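Local coordinates for putative cytoplasmic protein (Salmonella enterica subsp. enterica serovar Typhimurium, PDB 4J32) that probably hydrolyses peptidoglycan as a papain-like NlpC/P60 amidase effector of the type VI secretion system, and is bound by its immunity protein Tai4, at residues F119-W133 with P162-P174. Numbering follows the deposited sequence. Where two conformers were deposited one is given.
Sequences FIGKKGIIVVKGHGW and PFVPEVGTLWILP
Strands 124-131 and 164-172 pair antiparallel, Ile125 facing Trp171 and Val127 facing Thr169 as hydrogen-bonded pairs, and form the two central strands of the four-stranded antiparallel sheet of this papain-like NlpC/P60 fold. Strands 109-112 and 138-143 flank them. The register slips by one at a classic beta bulge, where Lys129 O accepts from both Glu166 N (2.8 Å) and Val167 N (3.1 Å).

On the sheet face that carries Ile125, Val127 and Trp171, Val127 CG2 meets the edge of the Trp171 indole at CZ3 (3.9 Å). Leu100 of helix 93-103 covers Ile125 and Trp171, while the indole NE1 is bonded to Gly105 O. On the opposite face, with Ile126 and Leu170, Leu170 CB lies at the edge of the Phe119 ring, near its plane, and Ile126 CD1 sits over the ring centre. With chi1 at -177°, CG trans to the amide nitrogen, the Leu170 branches spread over the start of strand 124-131: CD2 touches Lys122 CB and CD1 packs against Ile126 CB.

Beyond the bulge, Phe163 stacks face to face on the six-membered ring of Trp133, centroids 3.9 Å apart and planes inclined by 20°. The far end of the Phe163 ring comes close to the Gly130 backbone, with Phe163 CZ 3.4 Å from Gly130 N, and Val128 CG1 touches the ring edge. Trp133 also packs on Gly71 of a neighbouring Tai4 chain, so this end of the strand pair borders the toxin-immunity interface. Val164 CB lies over one face of the His131 imidazole, whose ND1 donates in its ring plane to Glu166 OE2 (3.1 Å), approaching that oxygen from above the carboxylate plane.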
loop_
_atom_site.group_PDB
_atom_site.type_symbol
_atom_site.label_atom_id
_atom_site.label_comp_id
_atom_site.label_asym_id
_atom_site.label_seq_id
_atom_site.Cartn_x
_atom_site.Cartn_y
_atom_site.Cartn_z
ATOM N N PHE A 119 -34.670 11.651 20.457
ATOM C CA PHE A 119 -35.412 10.486 19.974
ATOM C C PHE A 119 -36.009 9.667 21.093
ATOM O O PHE A 119 -36.619 8.620 20.857
ATOM C CB PHE A 119 -34.535 9.634 19.038
ATOM C CG PHE A 119 -34.145 10.352 17.790
ATOM C CD1 PHE A 119 -34.950 10.293 16.651
ATOM C CD2 PHE A 119 -32.994 11.146 17.767
ATOM C CE1 PHE A 119 -34.593 10.995 15.495
ATOM C CE2 PHE A 119 -32.635 11.861 16.622
ATOM C CZ PHE A 119 -33.439 11.787 15.483
ATOM N N ILE A 120 -35.855 10.157 22.320
ATOM C CA ILE A 120 -36.378 9.451 23.493
ATOM C C ILE A 120 -37.889 9.221 23.373
ATOM O O ILE A 120 -38.619 10.094 22.905
ATOM C CB ILE A 120 -36.000 10.198 24.802
ATOM C CG1 ILE A 120 -34.515 9.976 25.129
ATOM C CG2 ILE A 120 -36.865 9.753 25.990
ATOM C CD1 ILE A 120 -34.011 10.859 26.322
ATOM N N GLY A 121 -38.352 8.029 23.745
ATOM C CA GLY A 121 -39.786 7.785 23.832
ATOM C C GLY A 121 -40.460 7.292 22.565
ATOM O O GLY A 121 -41.665 6.995 22.571
ATOM N N LYS A 122 -39.701 7.224 21.472
ATOM C CA LYS A 122 -40.224 6.715 20.216
ATOM C C LYS A 122 -39.286 5.639 19.717
ATOM O O LYS A 122 -38.090 5.671 20.014
ATOM C CB LYS A 122 -40.344 7.826 19.178
ATOM C CG LYS A 122 -41.458 8.822 19.560
ATOM C CD LYS A 122 -41.547 9.975 18.615
ATOM C CE LYS A 122 -42.755 10.822 19.012
ATOM N NZ LYS A 122 -42.879 11.997 18.135
ATOM N N LYS A 123 -39.821 4.698 18.946
ATOM C CA LYS A 123 -39.007 3.546 18.515
ATOM C C LYS A 123 -39.226 3.175 17.052
ATOM O O LYS A 123 -40.335 3.339 16.520
ATOM C CB LYS A 123 -39.250 2.343 19.432
ATOM C CG LYS A 123 -40.662 1.757 19.399
ATOM C CD LYS A 123 -40.854 0.696 20.472
ATOM C CE LYS A 123 -42.240 0.030 20.351
ATOM N NZ LYS A 123 -43.375 0.966 20.641
ATOM N N GLY A 124 -38.165 2.707 16.396
ATOM C CA GLY A 124 -38.267 2.260 15.007
ATOM C C GLY A 124 -36.948 2.291 14.277
ATOM O O GLY A 124 -35.917 1.995 14.864
ATOM N N ILE A 125 -36.979 2.630 12.993
ATOM C CA ILE A 125 -35.765 2.625 12.195
ATOM C C ILE A 125 -35.190 4.046 12.197
ATOM O O ILE A 125 -35.902 5.003 11.870
ATOM C CB ILE A 125 -36.064 2.185 10.743
ATOM C CG1 ILE A 125 -36.634 0.754 10.709
ATOM C CG2 ILE A 125 -34.800 2.322 9.870
ATOM C CD1 ILE A 125 -37.225 0.374 9.353
ATOM N N ILE A 126 -33.917 4.175 12.563
ATOM C CA ILE A 126 -33.262 5.478 12.620
ATOM C C ILE A 126 -32.139 5.598 11.578
ATOM O O ILE A 126 -31.351 4.668 11.371
ATOM C CB ILE A 126 -32.746 5.811 14.059
ATOM C CG1 ILE A 126 -32.323 7.287 14.172
ATOM C CG2 ILE A 126 -31.614 4.861 14.495
ATOM C CD1 ILE A 126 -32.454 7.826 15.579
ATOM N N VAL A 127 -32.092 6.749 10.915
ATOM C CA VAL A 127 -30.996 7.085 10.025
ATOM C C VAL A 127 -30.346 8.336 10.565
ATOM O O VAL A 127 -31.041 9.286 10.929
ATOM C CB VAL A 127 -31.494 7.355 8.562
ATOM C CG1 VAL A 127 -30.373 7.955 7.682
ATOM C CG2 VAL A 127 -32.025 6.055 7.944
ATOM N N VAL A 128 -29.011 8.328 10.654
ATOM C CA VAL A 128 -28.264 9.535 10.963
ATOM C C VAL A 128 -27.264 9.782 9.834
ATOM O O VAL A 128 -26.516 8.873 9.454
ATOM C CB VAL A 128 -27.548 9.422 12.336
ATOM C CG1 VAL A 128 -26.893 10.731 12.719
ATOM C CG2 VAL A 128 -28.528 8.962 13.436
ATOM N N LYS A 129 -27.288 10.981 9.272
ATOM C CA LYS A 129 -26.286 11.387 8.298
ATOM C C LYS A 129 -25.429 12.445 8.970
ATOM O O LYS A 129 -25.928 13.286 9.737
ATOM C CB LYS A 129 -26.925 11.950 7.031
ATOM C CG LYS A 129 -27.671 10.907 6.171
ATOM C CD LYS A 129 -28.411 11.642 5.043
ATOM C CE LYS A 129 -29.200 10.698 4.116
ATOM N NZ LYS A 129 -30.523 11.334 3.668
ATOM N N GLY A 130 -24.134 12.419 8.689
ATOM C CA GLY A 130 -23.256 13.426 9.255
ATOM C C GLY A 130 -21.867 13.346 8.665
ATOM O O GLY A 130 -21.612 12.552 7.740
ATOM N N HIS A 131 -20.954 14.108 9.247
ATOM C CA HIS A 131 -19.570 14.103 8.786
ATOM C C HIS A 131 -18.589 13.550 9.816
ATOM O O HIS A 131 -18.885 13.490 11.014
ATOM C CB HIS A 131 -19.157 15.506 8.337
ATOM C CG HIS A 131 -19.214 16.548 9.416
ATOM N ND1 HIS A 131 -20.322 17.340 9.629
ATOM C CD2 HIS A 131 -18.283 16.963 10.309
ATOM C CE1 HIS A 131 -20.077 18.186 10.616
ATOM N NE2 HIS A 131 -18.843 17.984 11.041
ATOM N N GLY A 132 -17.409 13.152 9.350
ATOM C CA GLY A 132 -16.365 12.682 10.254
ATOM C C GLY A 132 -15.967 11.228 10.049
ATOM O O GLY A 132 -14.918 10.804 10.550
ATOM N N TRP A 133 -16.774 10.476 9.307
ATOM C CA TRP A 133 -16.439 9.085 8.981
ATOM C C TRP A 133 -15.873 8.968 7.582
ATOM O O TRP A 133 -16.336 9.623 6.657
ATOM C CB TRP A 133 -17.643 8.153 9.073
ATOM C CG TRP A 133 -18.044 7.770 10.463
ATOM C CD1 TRP A 133 -17.283 7.815 11.605
ATOM C CD2 TRP A 133 -19.319 7.250 10.841
ATOM N NE1 TRP A 133 -18.025 7.338 12.675
ATOM C CE2 TRP A 133 -19.276 6.996 12.230
ATOM C CE3 TRP A 133 -20.497 6.970 10.134
ATOM C CZ2 TRP A 133 -20.383 6.481 12.937
ATOM C CZ3 TRP A 133 -21.599 6.466 10.835
ATOM C CH2 TRP A 133 -21.524 6.221 12.227
ATOM N N PRO A 162 -16.049 11.077 16.896
ATOM C CA PRO A 162 -15.532 11.784 15.722
ATOM C C PRO A 162 -16.628 12.023 14.676
ATOM O O PRO A 162 -16.502 12.916 13.849
ATOM C CB PRO A 162 -14.429 10.850 15.197
ATOM C CG PRO A 162 -14.827 9.488 15.652
ATOM C CD PRO A 162 -15.659 9.653 16.909
ATOM N N PHE A 163 -17.701 11.242 14.735
ATOM C CA PHE A 163 -18.864 11.465 13.886
ATOM C C PHE A 163 -19.695 12.642 14.416
ATOM O O PHE A 163 -20.037 12.671 15.598
ATOM C CB PHE A 163 -19.711 10.207 13.858
ATOM C CG PHE A 163 -20.867 10.276 12.915
ATOM C CD1 PHE A 163 -20.658 10.352 11.542
ATOM C CD2 PHE A 163 -22.173 10.260 13.406
ATOM C CE1 PHE A 163 -21.732 10.393 10.666
ATOM C CE2 PHE A 163 -23.261 10.303 12.535
ATOM C CZ PHE A 163 -23.037 10.372 11.160
ATOM N N VAL A 164 -19.972 13.619 13.551
ATOM C CA VAL A 164 -20.838 14.766 13.901
ATOM C C VAL A 164 -22.169 14.643 13.143
ATOM O O VAL A 164 -22.222 14.893 11.945
ATOM C CB VAL A 164 -20.179 16.113 13.578
ATOM C CG1 VAL A 164 -21.134 17.293 13.912
ATOM C CG2 VAL A 164 -18.844 16.264 14.326
ATOM N N PRO A 165 -23.242 14.238 13.845
ATOM C CA PRO A 165 -24.553 14.075 13.205
ATOM C C PRO A 165 -25.088 15.428 12.685
ATOM O O PRO A 165 -25.038 16.434 13.401
ATOM C CB PRO A 165 -25.454 13.546 14.342
ATOM C CG PRO A 165 -24.518 13.166 15.467
ATOM C CD PRO A 165 -23.260 13.923 15.285
ATOM N N GLU A 166 -25.541 15.438 11.433
ATOM C CA GLU A 166 -26.145 16.630 10.813
ATOM C C GLU A 166 -27.677 16.519 10.807
ATOM O O GLU A 166 -28.384 17.480 11.126
ATOM C CB GLU A 166 -25.659 16.771 9.364
ATOM C CG GLU A 166 -24.187 17.127 9.190
ATOM C CD GLU A 166 -23.601 16.518 7.922
ATOM O OE1 GLU A 166 -24.184 15.533 7.370
ATOM O OE2 GLU A 166 -22.527 16.985 7.509
ATOM N N VAL A 167 -28.180 15.345 10.407
ATOM C CA VAL A 167 -29.633 15.098 10.342
ATOM C C VAL A 167 -29.966 13.688 10.839
ATOM O O VAL A 167 -29.299 12.714 10.465
ATOM C CB VAL A 167 -30.217 15.247 8.901
ATOM C CG1 VAL A 167 -31.766 15.332 8.945
ATOM C CG2 VAL A 167 -29.639 16.438 8.163
ATOM N N GLY A 168 -30.994 13.580 11.682
ATOM C CA GLY A 168 -31.481 12.284 12.149
ATOM C C GLY A 168 -32.941 12.129 11.785
ATOM O O GLY A 168 -33.718 13.063 11.955
ATOM N N THR A 169 -33.306 10.942 11.302
ATOM C CA THR A 169 -34.645 10.666 10.789
ATOM C C THR A 169 -35.125 9.356 11.407
ATOM O O THR A 169 -34.392 8.362 11.409
ATOM C CB THR A 169 -34.593 10.516 9.243
ATOM O OG1 THR A 169 -34.074 11.718 8.671
ATOM C CG2 THR A 169 -35.981 10.218 8.628
ATOM N N LEU A 170 -36.351 9.364 11.927
ATOM C CA LEU A 170 -36.941 8.169 12.501
ATOM C C LEU A 170 -38.246 7.798 11.781
ATOM O O LEU A 170 -39.124 8.651 11.565
ATOM C CB LEU A 170 -37.183 8.370 14.009
ATOM C CG LEU A 170 -37.745 7.151 14.785
ATOM C CD1 LEU A 170 -36.677 6.099 15.071
ATOM C CD2 LEU A 170 -38.414 7.608 16.084
ATOM N N TRP A 171 -38.344 6.524 11.381
ATOM C CA TRP A 171 -39.635 5.943 10.975
ATOM C C TRP A 171 -40.092 5.051 12.119
ATOM O O TRP A 171 -39.426 4.075 12.440
ATOM C CB TRP A 171 -39.478 5.070 9.721
ATOM C CG TRP A 171 -39.325 5.855 8.436
ATOM C CD1 TRP A 171 -40.322 6.380 7.683
ATOM C CD2 TRP A 171 -38.102 6.182 7.772
ATOM N NE1 TRP A 171 -39.798 7.038 6.585
ATOM C CE2 TRP A 171 -38.438 6.908 6.606
ATOM C CE3 TRP A 171 -36.763 5.926 8.044
ATOM C CZ2 TRP A 171 -37.470 7.396 5.714
ATOM C CZ3 TRP A 171 -35.791 6.410 7.149
ATOM C CH2 TRP A 171 -36.159 7.133 5.998
ATOM N N ILE A 172 -41.216 5.402 12.734
ATOM C CA ILE A 172 -41.731 4.618 13.865
ATOM C C ILE A 172 -42.176 3.233 13.402
ATOM O O ILE A 172 -42.862 3.094 12.362
ATOM C CB ILE A 172 -42.897 5.375 14.573
ATOM C CG1 ILE A 172 -42.351 6.631 15.282
ATOM C CG2 ILE A 172 -43.663 4.466 15.522
ATOM C CD1 ILE A 172 -43.439 7.517 15.894
ATOM N N LEU A 173 -41.788 2.213 14.160
ATOM C CA LEU A 173 -42.300 0.855 13.954
ATOM C C LEU A 173 -43.318 0.512 15.036
ATOM O O LEU A 173 -43.069 0.772 16.213
ATOM C CB LEU A 173 -41.146 -0.177 13.914
ATOM C CG LEU A 173 -40.089 -0.049 12.790
ATOM C CD1 LEU A 173 -39.078 -1.217 12.898
ATOM C CD2 LEU A 173 -40.732 -0.047 11.402
ATOM N N PRO A 174 -44.482 -0.052 14.636
ATOM C CA PRO A 174 -45.611 -0.194 15.547
ATOM C C PRO A 174 -45.462 -1.322 16.574
ATOM O O PRO A 174 -44.703 -2.280 16.384
ATOM C CB PRO A 174 -46.777 -0.502 14.597
ATOM C CG PRO A 174 -46.132 -1.263 13.488
ATOM C CD PRO A 174 -44.806 -0.554 13.283
ATOM O OXT PRO A 174 -46.158 -1.283 17.605
HETATM O O HOH W 1 -43.986 2.380 18.235
HETATM O O HOH W 2 -45.592 -0.953 20.323
HETATM O O HOH W 3 -23.550 13.251 5.297
#